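Local coordinates for RagB/SusD domain protein (Flavobacterium johnsoniae, PDB 5J90) that binds chitin as a SusD homolog and probably helps capture it at the cell surface for a chitin-degrading polysaccharide utilization system, at residues 79-83 with 84-88; 136-139 with 140-144; 480-483 with 484-488. All coordinates share one frame; numbering follows the deposited sequence. Where two conformers were deposited one is given.

In the fold
The three contacts are short-range ones met in series along the chain. Contact 1 opens helix 83-108, contact 2 lies in the loop between helices 113-134 and 154-177, and contact 3 occupies helix 479-489 near the C-terminus. Contact 1 stands apart, its nearest atoms about 11 Å from contact 2 and about 10 Å from contact 3. Contacts 2 and 3 touch, where CG of Pro136 lies 3.5 Å from O of Gly485. Helix 83-108 links the first two, because the loop of contact 2 packs on its Tyr94 and Met98. The late helix 479-489 thus comes back against the early part of this largely helical SusD-like fold.

Contact 1: 79-83 with 84-88; sequences YALLD and NWNGF
The indole of Trp85 receives Leu82 on one face: methyl CD1 stands over the face of the six-membered ring, nearest CE2, 3.7 Å from the ring centroid and 15° off the normal, a CH-pi contact. Helix 46-54 also touches Trp85, through Leu51. At the in-plane edge of the Phe88 ring lies Asn84 O, while Trp47 meets that ring with the two planes nearly perpendicular. Leu82 to Phe88 form the start of helix 83-108, with Leu82 at the N-cap position. Leu82 and Trp85 run side by side in the same direction, both with CG anti to the carbonyl carbon (chi1 -60° and -71°), which brings the leucine methyl above the indole.

The carbonyl of Leu82 takes part as well. Leu82 O accepts two backbone donors: Asn86 N at 3.0 Å, nearly in line with the C=O bond, and Trp85 N, also at 3.0 Å, which approaches from above the carbonyl plane. One residue on, Asp83 O takes Gly87 N at 3.2 Å and continues the helical pattern.

On the flank of the first turn, Asn86 directs its amide back toward the incoming chain. Its OD1 is held by Asn76 ND2, and Asn76 OD1 in turn receives Leu82 N, so one asparagine side chain ties the N-cap residue to the first turn. Asp83 OD1 is bonded to Asn469 ND2 and also accepts from a water at 2.8 Å; the same water accepts from Asn86 ND2 at 2.9 Å, bridging carboxylate and amide.

Contact 2: 136-139 with 140-144; sequences PIIY and SKFGS
Tyr139 N and Lys141 N grip one water between them, which accepts from the former at 2.9 Å and from the latter at 3.0 Å. It braces a type I beta turn that is closed by Phe142 N, donating to Tyr139 O at 3.2 Å. This bond is straight at hydrogen, 167°, although the donor sits well above the carbonyl plane. The next turn, type II from Lys141 to Ser144, follows at once and carries Gly143 at backbone angles that call for glycine.

Apolar contact across the first turn is modest. Ile138 CG2 lies 4.0 Å from Phe142 CB and near the plane of the phenyl ring, at its edge. Phe142 carries its ring off toward helix 83-108, its CG set opposite the backbone N (chi1 -177°), and Tyr102 meets it there edge-to-face. The Tyr139 ring goes into the protein as well, with a cation-pi contact to Lys123 and its OH bonded to Glu164 of helix 154-177.

On the exposed side, Lys141 NZ donates to Ser140 OG at 2.9 Å, and that hydroxyl is also bonded to Asp152 OD1. The lysine's positive charge thus reaches the aspartate through a shared hydroxyl, an arrangement likely to favour both ionised groups.

Contact 3: 480-483 with 484-488; sequences GGVA and TGVSK
Val486 N donates to Val482 O at 2.8 Å, the shortest of the backbone hydrogen bonds between residues four apart that join 480-483 to 484-488. Gly485 N to Gly481 O and Ser487 N to Ala483 O follow the same pattern, while Thr484 N to Gly480 O is weak.

Side-chain hydroxyls add to this framework. Thr484 OG1 donates to Gly481 O at 2.7 Å, in the carbonyl plane and on a lone pair, so this oxygen accepts two donors. The chi1 of 71° sets OG1 between the backbone N and the carbonyl carbon, turned back onto the preceding turn; the same oxygen is also hydrogen-bonded to Tyr151 N of a neighbouring loop. A valine in place of Thr484 would probably leave Tyr151 N without this partner and take one of the two donors from Gly481 O. Ser487 OG is bonded to Glu462 of the second subunit, bringing this helix to the subunit boundary.

Apolar contact is slight: Val482 CG1 and Val486 CG2 come to 4.2 Å, one turn apart, with the former side chain also touching Tyr151 and the latter Phe470.

A threonine hydroxyl folded back on the carbonyl three residues earlier is a familiar feature of alpha-helices; here its second bond ties helix 479-489 to the loop at Tyr151.

Contact 1: 79-83 with 84-88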
loop_
_atom_site.group_PDB
_atom_site.type_symbol
_atom_site.label_atom_id
_atom_site.label_comp_id
_atom_site.label_asym_id
_atom_site.label_seq_id
_atom_site.Cartn_x
_atom_site.Cartn_y
_atom_site.Cartn_z
ATOM N N TYR A 79 5.364 -14.789 15.600
ATOM C CA TYR A 79 4.342 -13.991 14.922
ATOM C C TYR A 79 2.947 -14.106 15.538
ATOM O O TYR A 79 1.942 -13.823 14.879
ATOM C CB TYR A 79 4.304 -14.282 13.417
ATOM C CG TYR A 79 5.598 -13.977 12.675
ATOM C CD1 TYR A 79 6.641 -13.283 13.281
ATOM C CD2 TYR A 79 5.768 -14.381 11.354
ATOM C CE1 TYR A 79 7.824 -13.001 12.587
ATOM C CE2 TYR A 79 6.936 -14.100 10.653
ATOM C CZ TYR A 79 7.959 -13.411 11.272
ATOM O OH TYR A 79 9.123 -13.136 10.589
ATOM N N ALA A 80 2.895 -14.512 16.804
ATOM C CA ALA A 80 1.695 -14.361 17.616
ATOM C C ALA A 80 1.905 -13.106 18.454
ATOM O O ALA A 80 2.499 -13.152 19.533
ATOM C CB ALA A 80 1.473 -15.601 18.510
ATOM N N LEU A 81 1.446 -11.969 17.945
ATOM C CA LEU A 81 1.736 -10.711 18.625
ATOM C C LEU A 81 1.048 -10.681 19.979
ATOM O O LEU A 81 -0.153 -10.964 20.080
ATOM C CB LEU A 81 1.319 -9.507 17.771
ATOM C CG LEU A 81 2.000 -9.378 16.403
ATOM C CD1 LEU A 81 1.638 -8.049 15.756
ATOM C CD2 LEU A 81 3.510 -9.512 16.533
ATOM N N LEU A 82 1.809 -10.350 21.017
ATOM C CA LEU A 82 1.296 -10.400 22.387
ATOM C C LEU A 82 0.956 -9.007 22.898
ATOM O O LEU A 82 1.845 -8.182 23.128
ATOM C CB LEU A 82 2.292 -11.099 23.321
ATOM C CG LEU A 82 2.627 -12.553 22.961
ATOM C CD1 LEU A 82 3.552 -13.168 24.008
ATOM C CD2 LEU A 82 1.369 -13.413 22.795
ATOM N N ASP A 83 -0.338 -8.742 23.059
ATOM C CA ASP A 83 -0.791 -7.412 23.463
ATOM C C ASP A 83 -0.229 -7.002 24.822
ATOM O O ASP A 83 0.004 -5.820 25.071
ATOM C CB ASP A 83 -2.319 -7.338 23.505
ATOM C CG ASP A 83 -2.957 -7.387 22.122
ATOM O OD1 ASP A 83 -2.252 -7.589 21.104
ATOM O OD2 ASP A 83 -4.197 -7.245 22.058
ATOM N N ASN A 84 -0.016 -7.985 25.696
ATOM C CA ASN A 84 0.523 -7.711 27.022
ATOM C C ASN A 84 1.990 -7.273 26.977
ATOM O O ASN A 84 2.474 -6.601 27.883
ATOM C CB ASN A 84 0.331 -8.913 27.962
ATOM C CG ASN A 84 0.802 -10.220 27.352
ATOM O OD1 ASN A 84 0.389 -10.592 26.252
ATOM N ND2 ASN A 84 1.659 -10.939 28.076
ATOM N N TRP A 85 2.688 -7.634 25.905
ATOM C CA TRP A 85 4.055 -7.152 25.688
ATOM C C TRP A 85 4.062 -5.797 24.985
ATOM O O TRP A 85 4.724 -4.853 25.415
ATOM C CB TRP A 85 4.836 -8.133 24.816
ATOM C CG TRP A 85 5.199 -9.441 25.465
ATOM C CD1 TRP A 85 4.809 -9.905 26.696
ATOM C CD2 TRP A 85 6.036 -10.453 24.899
ATOM N NE1 TRP A 85 5.367 -11.148 26.924
ATOM C CE2 TRP A 85 6.124 -11.504 25.837
ATOM C CE3 TRP A 85 6.730 -10.569 23.689
ATOM C CZ2 TRP A 85 6.872 -12.657 25.597
ATOM C CZ3 TRP A 85 7.473 -11.710 23.452
ATOM C CH2 TRP A 85 7.541 -12.743 24.404
ATOM N N ASN A 86 3.308 -5.717 23.895
ATOM C CA ASN A 86 3.464 -4.613 22.953
ATOM C C ASN A 86 2.831 -3.306 23.407
ATOM O O ASN A 86 3.189 -2.230 22.926
ATOM C CB ASN A 86 2.972 -5.039 21.568
ATOM C CG ASN A 86 3.756 -6.214 21.021
ATOM O OD1 ASN A 86 4.961 -6.325 21.260
ATOM N ND2 ASN A 86 3.082 -7.104 20.302
ATOM N N GLY A 87 1.902 -3.383 24.354
ATOM C CA GLY A 87 1.323 -2.184 24.927
ATOM C C GLY A 87 2.353 -1.268 25.565
ATOM O O GLY A 87 2.171 -0.055 25.592
ATOM N N PHE A 88 3.443 -1.843 26.061
ATOM C CA PHE A 88 4.505 -1.049 26.678
ATOM C C PHE A 88 5.099 -0.003 25.738
ATOM O O PHE A 88 5.492 1.080 26.178
ATOM C CB PHE A 88 5.617 -1.959 27.213
ATOM C CG PHE A 88 5.294 -2.589 28.537
ATOM C CD1 PHE A 88 4.560 -3.761 28.605
ATOM C CD2 PHE A 88 5.718 -1.993 29.715
ATOM C CE1 PHE A 88 4.253 -4.336 29.843
ATOM C CE2 PHE A 88 5.419 -2.561 30.952
ATOM C CZ PHE A 88 4.687 -3.735 31.012
HETATM O O HOH W 1 0.208 -6.840 20.116
HETATM O O HOH W 2 1.340 -3.986 27.510
#

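Contact 2: 136-139 with 140-144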
loop_
_atom_site.group_PDB
_atom_site.type_symbol
_atom_site.label_atom_id
_atom_site.label_comp_id
_atom_site.label_asym_id
_atom_site.label_seq_id
_atom_site.Cartn_x
_atom_site.Cartn_y
_atom_site.Cartn_z
ATOM N N PRO A 136 -1.039 4.647 11.817
ATOM C CA PRO A 136 -1.715 5.796 12.425
ATOM C C PRO A 136 -1.390 5.884 13.916
ATOM O O PRO A 136 -1.297 4.853 14.587
ATOM C CB PRO A 136 -3.208 5.477 12.218
ATOM C CG PRO A 136 -3.229 4.518 11.037
ATOM C CD PRO A 136 -1.981 3.697 11.198
ATOM N N ILE A 137 -1.188 7.103 14.410
ATOM C CA ILE A 137 -0.957 7.315 15.846
ATOM C C ILE A 137 -1.625 8.609 16.281
ATOM O O ILE A 137 -2.043 9.414 15.450
ATOM C CB ILE A 137 0.557 7.381 16.199
ATOM C CG1 ILE A 137 1.223 8.588 15.523
ATOM C CG2 ILE A 137 1.256 6.069 15.850
ATOM C CD1 ILE A 137 2.610 8.920 16.092
ATOM N N ILE A 138 -1.728 8.812 17.593
ATOM C CA ILE A 138 -2.142 10.104 18.115
ATOM C C ILE A 138 -0.993 11.101 17.952
ATOM O O ILE A 138 0.142 10.837 18.362
ATOM C CB ILE A 138 -2.570 10.003 19.589
ATOM C CG1 ILE A 138 -3.831 9.146 19.698
ATOM C CG2 ILE A 138 -2.814 11.398 20.158
ATOM C CD1 ILE A 138 -4.230 8.794 21.135
ATOM N N TYR A 139 -1.267 12.234 17.321
ATOM C CA TYR A 139 -0.214 13.227 17.131
ATOM C C TYR A 139 -0.812 14.630 17.258
ATOM O O TYR A 139 -0.667 15.256 18.307
ATOM C CB TYR A 139 0.562 12.981 15.818
ATOM C CG TYR A 139 1.996 13.478 15.849
ATOM C CD1 TYR A 139 2.944 12.867 16.662
ATOM C CD2 TYR A 139 2.403 14.547 15.055
ATOM C CE1 TYR A 139 4.255 13.322 16.702
ATOM C CE2 TYR A 139 3.724 15.009 15.089
ATOM C CZ TYR A 139 4.636 14.385 15.912
ATOM O OH TYR A 139 5.946 14.814 15.965
ATOM N N SER A 140 -1.536 15.094 16.247
ATOM C CA SER A 140 -2.102 16.446 16.290
ATOM C C SER A 140 -3.091 16.656 17.445
ATOM O O SER A 140 -3.204 17.768 17.967
ATOM C CB SER A 140 -2.761 16.830 14.950
ATOM O OG SER A 140 -3.967 16.114 14.713
ATOM N N LYS A 141 -3.795 15.601 17.843
ATOM C CA LYS A 141 -4.848 15.731 18.843
ATOM C C LYS A 141 -4.385 15.372 20.252
ATOM O O LYS A 141 -5.199 15.290 21.168
ATOM C CB LYS A 141 -6.059 14.862 18.463
ATOM C CG LYS A 141 -6.690 15.198 17.121
ATOM C CD LYS A 141 -7.115 16.653 17.052
ATOM C CE LYS A 141 -7.752 16.974 15.709
ATOM N NZ LYS A 141 -6.828 16.666 14.579
ATOM N N PHE A 142 -3.086 15.151 20.439
ATOM C CA PHE A 142 -2.591 14.811 21.767
ATOM C C PHE A 142 -2.990 15.873 22.789
ATOM O O PHE A 142 -2.912 17.068 22.507
ATOM C CB PHE A 142 -1.068 14.636 21.784
ATOM C CG PHE A 142 -0.543 14.220 23.131
ATOM C CD1 PHE A 142 -0.558 12.895 23.517
ATOM C CD2 PHE A 142 -0.067 15.170 24.029
ATOM C CE1 PHE A 142 -0.095 12.508 24.760
ATOM C CE2 PHE A 142 0.395 14.793 25.283
ATOM C CZ PHE A 142 0.387 13.461 25.650
ATOM N N GLY A 143 -3.428 15.420 23.962
ATOM C CA GLY A 143 -3.790 16.323 25.044
ATOM C C GLY A 143 -5.241 16.775 25.007
ATOM O O GLY A 143 -5.674 17.553 25.860
ATOM N N SER A 144 -5.993 16.291 24.023
ATOM C CA SER A 144 -7.394 16.671 23.874
ATOM C C SER A 144 -8.224 16.237 25.075
ATOM O O SER A 144 -7.964 15.199 25.681
ATOM C CB SER A 144 -7.983 16.061 22.604
ATOM O OG SER A 144 -9.381 16.306 22.539
HETATM O O HOH W 3 -3.992 12.915 16.525
#

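Contact 3: 480-483 with 484-488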
loop_
_atom_site.group_PDB
_atom_site.type_symbol
_atom_site.label_atom_id
_atom_site.label_comp_id
_atom_site.label_asym_id
_atom_site.label_seq_id
_atom_site.Cartn_x
_atom_site.Cartn_y
_atom_site.Cartn_z
ATOM N N GLY A 480 -13.046 5.218 20.858
ATOM C CA GLY A 480 -13.418 6.075 19.746
ATOM C C GLY A 480 -12.194 6.457 18.930
ATOM O O GLY A 480 -12.238 6.530 17.695
ATOM N N GLY A 481 -11.084 6.695 19.621
ATOM C CA GLY A 481 -9.838 7.033 18.955
ATOM C C GLY A 481 -9.315 5.853 18.163
ATOM O O GLY A 481 -8.888 6.006 17.011
ATOM N N VAL A 482 -9.328 4.670 18.760
ATOM C CA VAL A 482 -8.887 3.485 18.040
ATOM C C VAL A 482 -9.681 3.295 16.746
ATOM O O VAL A 482 -9.117 2.931 15.716
ATOM C CB VAL A 482 -8.948 2.226 18.921
ATOM C CG1 VAL A 482 -8.607 0.981 18.106
ATOM C CG2 VAL A 482 -8.000 2.380 20.103
ATOM N N ALA A 483 -10.983 3.555 16.788
ATOM C CA ALA A 483 -11.799 3.454 15.580
ATOM C C ALA A 483 -11.269 4.370 14.481
ATOM O O ALA A 483 -11.227 3.969 13.307
ATOM C CB ALA A 483 -13.277 3.756 15.886
ATOM N N THR A 484 -10.868 5.590 14.837
ATOM C CA THR A 484 -10.264 6.481 13.843
ATOM C C THR A 484 -8.931 5.924 13.346
ATOM O O THR A 484 -8.609 6.057 12.164
ATOM C CB THR A 484 -10.103 7.956 14.318
ATOM O OG1 THR A 484 -9.068 8.060 15.311
ATOM C CG2 THR A 484 -11.426 8.516 14.863
ATOM N N GLY A 485 -8.164 5.288 14.228
ATOM C CA GLY A 485 -6.909 4.681 13.810
ATOM C C GLY A 485 -7.136 3.554 12.822
ATOM O O GLY A 485 -6.439 3.458 11.809
ATOM N N VAL A 486 -8.114 2.697 13.100
ATOM C CA VAL A 486 -8.436 1.606 12.187
ATOM C C VAL A 486 -8.896 2.159 10.830
ATOM O O VAL A 486 -8.480 1.664 9.773
ATOM C CB VAL A 486 -9.461 0.647 12.818
ATOM C CG1 VAL A 486 -9.859 -0.434 11.825
ATOM C CG2 VAL A 486 -8.877 0.022 14.075
ATOM N N SER A 487 -9.716 3.206 10.844
ATOM C CA SER A 487 -10.131 3.843 9.601
ATOM C C SER A 487 -8.910 4.293 8.810
ATOM O O SER A 487 -8.810 4.036 7.609
ATOM C CB SER A 487 -11.058 5.033 9.865
ATOM O OG SER A 487 -12.268 4.612 10.481
ATOM N N LYS A 488 -7.965 4.942 9.487
ATOM C CA LYS A 488 -6.812 5.520 8.807
ATOM C C LYS A 488 -5.747 4.476 8.443
ATOM O O LYS A 488 -4.820 4.766 7.680
ATOM C CB LYS A 488 -6.259 6.701 9.617
ATOM C CG LYS A 488 -7.211 7.908 9.541
ATOM C CD LYS A 488 -6.960 8.976 10.591
ATOM C CE LYS A 488 -8.154 9.927 10.666
ATOM N NZ LYS A 488 -7.852 11.168 11.446
#